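Local atomic coordinates of Bacint_00347 (PDB entry 5MUM), a protein that probably hydrolyses rhamnose-containing glycans as a beta-propeller glycoside hydrolase of the gut bacterium Bacteroides intestinalis. Residues 306-310 with 311-315. Sequence-based numbering, arbitrary orientation.
Sequences WHDGQ and MWQNR
W306 and Q313 form an antiparallel hydrogen-bonded pair: W306 N donates to Q313 O at 2.9 Å, and Q313 N returns to W306 O at 2.8 Å. H307 and W312 follow as the non-hydrogen-bonded pair, where the hairpin of strands 301-307 and 312-316 turns at the outer edge of a four-stranded propeller blade.

The turn itself is polar. D308 OD1 takes two backbone donors, Q310 N from above the carboxylate plane, which makes an Asx turn, and M311 N at 2.9 Å nearly along the C-O axis. D308 N gives a weak bond to M311 O.

Aromatic contacts lie on both faces of the hairpin. On one, H307 CB sits 3.5 Å from the centroid of the W312 six-membered ring, while the imidazole points its edge at the five-membered ring, planes at 68°; W312 NE1 is hydrogen-bonded to OE2 of E261. On the other, with CG between the backbone N and the carbonyl carbon (chi1 76°), the W306 indole leans toward strand 312-316, where Q313 CB lies over its face, 3.6 Å from the six-membered centroid, with R315 CB at the edge. Replacing W306 with an alanine would probably strip Q313 CB and R315 CB of their ring partner and open a gap beside Y287.

The D308 carboxylate thus organises the turn, while backbone hydrogen bonds join the strands and CH-pi and edge-to-face contacts pack against them.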
loop_
_atom_site.group_PDB
_atom_site.type_symbol
_atom_site.label_atom_id
_atom_site.label_comp_id
_atom_site.label_asym_id
_atom_site.label_seq_id
_atom_site.Cartn_x
_atom_site.Cartn_y
_atom_site.Cartn_z
ATOM N N TRP A 306 9.501 11.990 -7.481
ATOM C CA TRP A 306 8.344 12.216 -8.351
ATOM C C TRP A 306 8.785 12.597 -9.753
ATOM O O TRP A 306 9.918 13.032 -9.957
ATOM C CB TRP A 306 7.375 13.240 -7.765
ATOM C CG TRP A 306 7.827 14.676 -7.869
ATOM C CD1 TRP A 306 7.335 15.619 -8.718
ATOM C CD2 TRP A 306 8.840 15.342 -7.079
ATOM N NE1 TRP A 306 7.969 16.817 -8.521
ATOM C CE2 TRP A 306 8.900 16.680 -7.527
ATOM C CE3 TRP A 306 9.677 14.945 -6.030
ATOM C CZ2 TRP A 306 9.761 17.624 -6.965
ATOM C CZ3 TRP A 306 10.534 15.883 -5.471
ATOM C CH2 TRP A 306 10.598 17.191 -5.962
ATOM N N HIS A 307 7.888 12.366 -10.695
ATOM C CA HIS A 307 8.104 12.723 -12.066
ATOM C C HIS A 307 7.007 13.675 -12.438
ATOM O O HIS A 307 5.841 13.333 -12.379
ATOM C CB HIS A 307 8.109 11.506 -12.962
ATOM C CG HIS A 307 8.606 11.769 -14.345
ATOM N ND1 HIS A 307 7.802 12.264 -15.352
ATOM C CD2 HIS A 307 9.807 11.524 -14.915
ATOM C CE1 HIS A 307 8.507 12.353 -16.468
ATOM N NE2 HIS A 307 9.718 11.883 -16.237
ATOM N N ASP A 308 7.404 14.866 -12.833
ATOM C CA ASP A 308 6.473 15.973 -13.134
ATOM C C ASP A 308 6.063 16.097 -14.595
ATOM O O ASP A 308 5.507 17.086 -14.984
ATOM C CB ASP A 308 7.140 17.282 -12.645
ATOM C CG ASP A 308 8.368 17.661 -13.460
ATOM O OD1 ASP A 308 8.879 16.865 -14.286
ATOM O OD2 ASP A 308 8.838 18.791 -13.281
ATOM N N GLY A 309 6.314 15.091 -15.407
ATOM C CA GLY A 309 6.085 15.153 -16.816
ATOM C C GLY A 309 7.321 15.459 -17.624
ATOM O O GLY A 309 7.368 15.174 -18.822
ATOM N N GLN A 310 8.335 16.016 -16.963
ATOM C CA GLN A 310 9.580 16.372 -17.573
ATOM C C GLN A 310 10.734 15.541 -17.063
ATOM O O GLN A 310 11.572 15.151 -17.849
ATOM C CB GLN A 310 9.909 17.857 -17.292
ATOM C CG GLN A 310 8.954 18.847 -17.949
ATOM C CD GLN A 310 8.916 18.737 -19.452
ATOM O OE1 GLN A 310 9.962 18.710 -20.118
ATOM N NE2 GLN A 310 7.707 18.652 -20.003
ATOM N N MET A 311 10.831 15.336 -15.749
ATOM C CA MET A 311 12.006 14.684 -15.180
ATOM C C MET A 311 11.677 14.117 -13.811
ATOM O O MET A 311 10.695 14.500 -13.205
ATOM C CB MET A 311 13.156 15.689 -15.024
ATOM C CG MET A 311 12.818 16.833 -14.070
ATOM S SD MET A 311 14.094 18.099 -13.866
ATOM C CE MET A 311 15.236 17.217 -12.799
ATOM N N TRP A 312 12.514 13.208 -13.354
ATOM C CA TRP A 312 12.446 12.696 -12.002
ATOM C C TRP A 312 13.171 13.645 -11.075
ATOM O O TRP A 312 14.237 14.195 -11.414
ATOM C CB TRP A 312 13.117 11.337 -11.907
ATOM C CG TRP A 312 12.349 10.272 -12.533
ATOM C CD1 TRP A 312 12.599 9.689 -13.744
ATOM C CD2 TRP A 312 11.182 9.655 -12.019
ATOM N NE1 TRP A 312 11.644 8.776 -14.021
ATOM C CE2 TRP A 312 10.770 8.702 -12.969
ATOM C CE3 TRP A 312 10.450 9.780 -10.817
ATOM C CZ2 TRP A 312 9.674 7.869 -12.764
ATOM C CZ3 TRP A 312 9.354 8.973 -10.624
ATOM C CH2 TRP A 312 8.972 8.022 -11.591
ATOM N N GLN A 313 12.613 13.828 -9.905
ATOM C CA GLN A 313 13.233 14.620 -8.869
ATOM C C GLN A 313 13.058 13.867 -7.574
ATOM O O GLN A 313 12.203 12.981 -7.475
ATOM C CB GLN A 313 12.540 15.970 -8.764
ATOM C CG GLN A 313 12.737 16.840 -9.996
ATOM C CD GLN A 313 12.087 18.194 -9.819
ATOM O OE1 GLN A 313 10.969 18.434 -10.288
ATOM N NE2 GLN A 313 12.718 19.028 -9.045
ATOM N N ASN A 314 13.873 14.226 -6.602
ATOM C CA ASN A 314 13.732 13.716 -5.268
ATOM C C ASN A 314 14.006 14.831 -4.254
ATOM O O ASN A 314 14.766 15.756 -4.519
ATOM C CB ASN A 314 14.569 12.466 -5.023
ATOM C CG ASN A 314 16.060 12.717 -5.024
ATOM O OD1 ASN A 314 16.654 12.989 -3.984
ATOM N ND2 ASN A 314 16.680 12.588 -6.186
ATOM N N ARG A 315 13.365 14.726 -3.100
ATOM C CA ARG A 315 13.498 15.716 -2.079
ATOM C C ARG A 315 13.342 15.049 -0.707
ATOM O O ARG A 315 12.555 14.109 -0.525
ATOM C CB ARG A 315 12.433 16.767 -2.277
ATOM C CG ARG A 315 12.509 17.913 -1.317
ATOM C CD ARG A 315 11.414 18.917 -1.604
ATOM N NE ARG A 315 11.533 20.000 -0.649
ATOM C CZ ARG A 315 10.623 20.923 -0.390
ATOM N NH1 ARG A 315 9.453 20.966 -1.023
ATOM N NH2 ARG A 315 10.913 21.827 0.530
HETATM O O HOH W 1 9.799 15.858 -11.138
#